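Local coordinates for protein protease (Penicillium cyclopium, PDB 5Z6O) that hydrolyses peptide bonds in proteins, probably including casein, gelatin and type IV collagen, as a subtilisin-like serine protease of the peptidase S8 family, at residues 110-113 / 114-118; 148-151 / 152-156; 222-226 / 227-231. All blocks are in the same frame, centred on the assembly; numbering follows the deposited sequence.

Interaction 1 (110-113 / 114-118); sequences QVIA and GMDWA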
# COMPACT_ATOMS: atom_id res chain seq x y z
N GLN A 110 -11.13 7.18 15.53
CA GLN A 110 -10.80 8.13 14.45
C GLN A 110 -10.44 7.40 13.16
O GLN A 110 -10.79 7.84 12.05
CB GLN A 110 -9.59 9.02 14.79
CG GLN A 110 -9.63 9.79 16.06
CD GLN A 110 -8.36 10.61 16.28
OE1 GLN A 110 -7.29 10.36 15.66
NE2 GLN A 110 -8.46 11.62 17.13
N VAL A 111 -9.67 6.31 13.29
CA VAL A 111 -9.31 5.51 12.12
C VAL A 111 -10.56 4.92 11.48
O VAL A 111 -10.74 4.96 10.25
CB VAL A 111 -8.32 4.40 12.51
CG1 VAL A 111 -8.06 3.47 11.31
CG2 VAL A 111 -7.04 5.00 13.02
N ILE A 112 -11.44 4.33 12.30
CA ILE A 112 -12.62 3.69 11.75
C ILE A 112 -13.50 4.72 11.07
O ILE A 112 -14.09 4.44 10.02
CB ILE A 112 -13.37 2.91 12.86
CG1 ILE A 112 -12.50 1.74 13.31
CG2 ILE A 112 -14.75 2.43 12.35
CD1 ILE A 112 -13.02 1.02 14.49
N ALA A 113 -13.62 5.93 11.66
CA ALA A 113 -14.39 7.00 11.02
C ALA A 113 -13.84 7.34 9.64
O ALA A 113 -14.60 7.59 8.69
CB ALA A 113 -14.40 8.24 11.93
N GLY A 114 -12.51 7.33 9.48
CA GLY A 114 -11.94 7.58 8.16
C GLY A 114 -12.23 6.47 7.17
O GLY A 114 -12.53 6.72 5.99
N MET A 115 -12.16 5.22 7.64
CA MET A 115 -12.49 4.08 6.78
C MET A 115 -13.93 4.15 6.31
O MET A 115 -14.22 3.90 5.12
CB MET A 115 -12.26 2.76 7.54
CG MET A 115 -10.82 2.60 8.00
SD MET A 115 -10.60 1.26 9.17
CE MET A 115 -10.99 -0.11 8.12
N ASP A 116 -14.84 4.46 7.24
CA ASP A 116 -16.25 4.60 6.90
C ASP A 116 -16.48 5.71 5.88
O ASP A 116 -17.26 5.54 4.92
CB ASP A 116 -17.06 4.88 8.17
CG ASP A 116 -17.29 3.64 9.04
OD1 ASP A 116 -16.91 2.51 8.66
OD2 ASP A 116 -17.86 3.83 10.13
N TRP A 117 -15.80 6.85 6.06
CA TRP A 117 -15.92 7.94 5.09
C TRP A 117 -15.50 7.47 3.70
O TRP A 117 -16.17 7.77 2.70
CB TRP A 117 -15.07 9.13 5.52
CG TRP A 117 -15.15 10.26 4.55
CD1 TRP A 117 -15.99 11.34 4.60
CD2 TRP A 117 -14.38 10.40 3.34
NE1 TRP A 117 -15.79 12.14 3.49
CE2 TRP A 117 -14.81 11.59 2.70
CE3 TRP A 117 -13.38 9.64 2.73
CZ2 TRP A 117 -14.27 12.03 1.49
CZ3 TRP A 117 -12.83 10.09 1.52
CH2 TRP A 117 -13.28 11.27 0.91
N ALA A 118 -14.40 6.73 3.63
CA ALA A 118 -13.89 6.32 2.33
C ALA A 118 -14.85 5.36 1.62
O ALA A 118 -15.01 5.41 0.39
CB ALA A 118 -12.50 5.69 2.51
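Met115 folds back along helix 108-124 over the turn that holds Val111, and its side chain can be followed atom by atom. Met115 CB lies 3.5 Å from Ile112 O, on the flank of the preceding turn. Met115 CG stands beside the backbone N, opposite the carbonyl carbon (chi1 -59°), which sends the chain back toward the start of the helix and places Met115 CG 3.3 Å from Val111 O. Met115 SD then meets a branch methyl, Val111 CG1, at 4.0 Å, the two side chains crossing at a slant. A bend at the last torsion (chi3 66°) turns CE toward the neighbouring helix 143-154. In the backbone, Met115 N bonds to Val111 O at 3.0 Å. One residue on, Asp116 N reaches Ile112 O at 2.9 Å; in the conformer described here the Asp116 side chain lies alongside that of Ile112, a placement left doubtful by a second conformer of the aspartate. Ala113 and Trp117 are linked by Trp117 N to Ala113 O at 3.0 Å. Val111 and Met115 also pack on Met135 of strand 131-135, while Trp117 and Ala118 touch Tyr39 of strand 37-42. This is i to i+4 packing on an amphipathic helix laid against the parallel sheet, as belongs to the alpha/beta fold of subtilisin-like proteases.

Interaction 2 (148-151 / 152-156); sequences AAAN and VVRSG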
# COMPACT_ATOMS: atom_id res chain seq x y z
N ALA A 148 -14.37 -3.46 11.05
CA ALA A 148 -14.37 -2.32 10.13
C ALA A 148 -13.60 -2.66 8.85
O ALA A 148 -14.04 -2.32 7.74
CB ALA A 148 -13.76 -1.10 10.81
N ALA A 149 -12.43 -3.30 9.01
CA ALA A 149 -11.64 -3.69 7.83
C ALA A 149 -12.39 -4.68 6.95
O ALA A 149 -12.40 -4.56 5.69
CB ALA A 149 -10.31 -4.29 8.27
N ALA A 150 -13.02 -5.69 7.57
CA ALA A 150 -13.78 -6.65 6.79
C ALA A 150 -14.92 -5.96 6.05
O ALA A 150 -15.25 -6.33 4.93
CB ALA A 150 -14.33 -7.78 7.67
N ASN A 151 -15.54 -4.97 6.68
CA ASN A 151 -16.61 -4.25 6.01
C ASN A 151 -16.10 -3.47 4.80
O ASN A 151 -16.82 -3.33 3.80
CB ASN A 151 -17.29 -3.30 7.00
CG ASN A 151 -18.45 -2.57 6.38
OD1 ASN A 151 -19.44 -3.19 5.99
ND2 ASN A 151 -18.32 -1.25 6.24
N VAL A 152 -14.90 -2.89 4.90
CA VAL A 152 -14.34 -2.21 3.72
C VAL A 152 -14.32 -3.17 2.54
O VAL A 152 -14.72 -2.82 1.41
CB VAL A 152 -12.92 -1.67 4.02
CG1 VAL A 152 -12.20 -1.13 2.74
CG2 VAL A 152 -13.01 -0.58 5.06
N VAL A 153 -13.77 -4.37 2.76
CA VAL A 153 -13.61 -5.30 1.65
C VAL A 153 -14.98 -5.77 1.14
O VAL A 153 -15.22 -5.86 -0.06
CB VAL A 153 -12.73 -6.48 2.09
CG1 VAL A 153 -12.62 -7.54 0.96
CG2 VAL A 153 -11.35 -5.99 2.44
N ARG A 154 -15.90 -6.05 2.07
CA ARG A 154 -17.23 -6.50 1.67
C ARG A 154 -17.97 -5.44 0.86
O ARG A 154 -18.84 -5.77 0.05
CB ARG A 154 -18.04 -6.87 2.92
CG ARG A 154 -19.02 -7.99 2.69
CD ARG A 154 -19.87 -8.27 3.94
NE ARG A 154 -19.12 -8.27 5.20
CZ ARG A 154 -18.29 -9.24 5.61
NH1 ARG A 154 -17.68 -9.13 6.79
NH2 ARG A 154 -18.05 -10.30 4.84
N SER A 155 -17.62 -4.16 1.04
CA SER A 155 -18.23 -3.04 0.32
C SER A 155 -17.57 -2.75 -1.02
O SER A 155 -17.89 -1.72 -1.62
CB SER A 155 -18.18 -1.78 1.16
OG SER A 155 -18.84 -2.03 2.38
N GLY A 156 -16.68 -3.63 -1.49
CA GLY A 156 -16.06 -3.47 -2.80
C GLY A 156 -14.80 -2.62 -2.85
O GLY A 156 -14.51 -2.04 -3.91
O HOH W 1 -19.31 -6.08 6.92
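A helix C-terminus, closed by a Schellman motif and by a carbonyl that accepts twice, is the contact between 148-151 and 152-156; it lies at the end of helix 143-154, just before strand 157-162 of the parallel sheet. The last regular turns keep the i to i+4 pattern, as in Arg154 N to Ala150 O at 2.9 Å. At the final turn Asn151 O accepts from Ser155 N at 3.0 Å and from Ser155 OG at 2.8 Å, the two donors arriving from opposite faces of the carbonyl plane. Ser155 OG can fold back in this way because it stands beside its own backbone N (chi1 -57°). Gly156, with positive phi, is the C-prime residue of the Schellman motif, in which Gly156 N bonds to Val153 O and Val157 N to Val152 O. The Arg154 chain bends at chi3 (-43°) and brings its guanidinium back over the preceding turn, a pose that crystal packing may influence. Ala150 O lies over one face, offset toward the rim, and Arg154 NH1 is 3.7 Å from Ala150 CB. A water in the guanidinium plane accepts from Arg154 NE at 2.8 Å and donates to Asn151 OD1 at 3.0 Å. Chemically, the serine hydroxyl supplies a second donor to a C-terminal carbonyl, and the positive guanidinium may interact favourably with the negative end of the helix dipole.

Interaction 3 (222-226 / 227-231); sequences KTLSG and TSMAA. With PMS (phenylmethanesulfonic acid), chain C.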
# COMPACT_ATOMS: atom_id res chain seq x y z
N LYS A 222 12.43 11.04 0.86
CA LYS A 222 12.98 10.47 2.08
C LYS A 222 13.04 8.96 1.91
O LYS A 222 12.19 8.39 1.22
CB LYS A 222 12.12 10.81 3.30
CG LYS A 222 12.76 10.45 4.62
CD LYS A 222 13.78 11.49 5.05
CE LYS A 222 13.12 12.66 5.75
NZ LYS A 222 14.13 13.63 6.30
N THR A 223 14.03 8.32 2.54
CA THR A 223 14.19 6.87 2.53
C THR A 223 13.82 6.31 3.91
O THR A 223 14.39 6.72 4.93
CB THR A 223 15.62 6.50 2.15
OG1 THR A 223 15.95 7.08 0.86
CG2 THR A 223 15.76 5.00 2.08
N LEU A 224 12.82 5.42 3.96
CA LEU A 224 12.25 4.93 5.22
C LEU A 224 12.13 3.42 5.17
O LEU A 224 12.18 2.83 4.08
CB LEU A 224 10.85 5.50 5.50
CG LEU A 224 10.67 7.01 5.64
CD1 LEU A 224 9.17 7.25 5.81
CD2 LEU A 224 11.45 7.48 6.86
N SER A 225 11.92 2.78 6.34
CA SER A 225 11.75 1.34 6.41
C SER A 225 10.57 0.98 7.29
O SER A 225 10.34 1.61 8.33
CB SER A 225 12.98 0.62 6.98
OG SER A 225 14.11 0.87 6.20
N GLY A 226 9.87 -0.07 6.91
CA GLY A 226 8.78 -0.60 7.71
C GLY A 226 7.83 -1.36 6.82
O GLY A 226 7.86 -1.26 5.60
N THR A 227 6.99 -2.18 7.45
CA THR A 227 5.91 -2.76 6.65
C THR A 227 4.95 -1.68 6.14
O THR A 227 4.20 -1.92 5.19
CB THR A 227 5.11 -3.80 7.43
OG1 THR A 227 4.63 -3.23 8.64
CG2 THR A 227 5.98 -5.04 7.80
N SER A 228 4.98 -0.48 6.75
CA SER A 228 4.28 0.67 6.18
C SER A 228 4.70 0.96 4.75
O SER A 228 3.92 1.52 3.97
CB SER A 228 4.51 1.95 7.02
OG SER A 228 3.91 1.81 8.31
N MET A 229 5.98 0.70 4.42
CA MET A 229 6.49 0.93 3.08
C MET A 229 6.14 -0.21 2.13
O MET A 229 6.08 -0.02 0.91
CB MET A 229 8.01 1.09 3.13
CG MET A 229 8.50 2.46 3.66
SD MET A 229 8.07 2.79 5.39
CE MET A 229 6.89 4.09 5.25
N ALA A 230 5.92 -1.39 2.67
CA ALA A 230 5.62 -2.58 1.89
C ALA A 230 4.18 -2.54 1.39
O ALA A 230 3.92 -2.67 0.19
CB ALA A 230 5.89 -3.81 2.77
N ALA A 231 3.23 -2.26 2.28
CA ALA A 231 1.81 -2.27 1.88
C ALA A 231 1.48 -1.41 0.66
O ALA A 231 0.71 -1.88 -0.20
CB ALA A 231 0.93 -1.85 3.07
C PMS C . 4.08 2.45 10.76
S PMS C . 5.11 2.15 9.29
C1 PMS C . 3.38 1.16 11.21
C2 PMS C . 2.94 0.20 10.31
C3 PMS C . 2.31 -0.95 10.76
C4 PMS C . 2.10 -1.15 12.12
C5 PMS C . 2.53 -0.19 13.02
C6 PMS C . 3.18 0.95 12.57
O2S PMS C . 6.17 3.19 9.13
O1S PMS C . 5.90 0.88 9.42
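Two bends in Met229, at chi2 (65°) and chi3 (-112°), curl its side chain back against residues 224-226, where Met229 CG lies 3.7 Å from Leu224 O and Met229 SD rests 3.6 Å from Ser225 C. The Leu224 side chain comes across it, Leu224 CD1 meeting Met229 CE at 3.9 Å. Ser228 OG is set beside its own backbone N (chi1 -67°). There Ser228 OG is joined covalently to PMS S, the sulfur of phenylmethanesulfonic acid, at 1.6 Å. The same residue's backbone also holds the sulfonyl: Ser228 N donates to PMS O1S at 3.1 Å, and Asn165 ND2 gives the ligand a further hydrogen bond. Ser228 N and Asn165 ND2 are the donors that in subtilisins make up the oxyanion hole; here they bind the inhibitor, Ser228 N through O1S. The sequence Gly-Thr-Ser-Met-Ala is the serine motif of the peptidase S8 family, in which Ser228 is the nucleophile of the charge relay system with Asp42 and His73. Gly226, having no side chain, passes close beside the sulfonyl, Gly226 CA lying 3.7 Å from PMS O1S. Gly226 O accepts from Met229 N at 3.0 Å, the donor lying well above the carbonyl plane. Thr227 OG1 is bonded to Asn165 and Gly164, and Met229 packs on His73 and His76 of helix 73-82.

How the interactions relate
Interactions 1 and 2 are neighbours, their centres 12 Å apart, and meet where two helices pack side by side: Met115 CE of interaction 1 comes within 3.7 Å of Val152 CG2 of interaction 2, and Ile112 CG2 lies 4.0 Å from Ala148 CB. Interaction 3 stands apart from both, with nearest atoms about 12 Å from interaction 1 and about 13 Å from interaction 2. It carries the inhibitor-bound nucleophile. The Val111 side chain of interaction 1 lies about 11 Å from the inhibitor and about 9 Å from the side chain of Asp42; in interaction 2 the Ala149 side chain is about 13 Å from the inhibitor, and that of Val153 about 9 Å from the calcium ion.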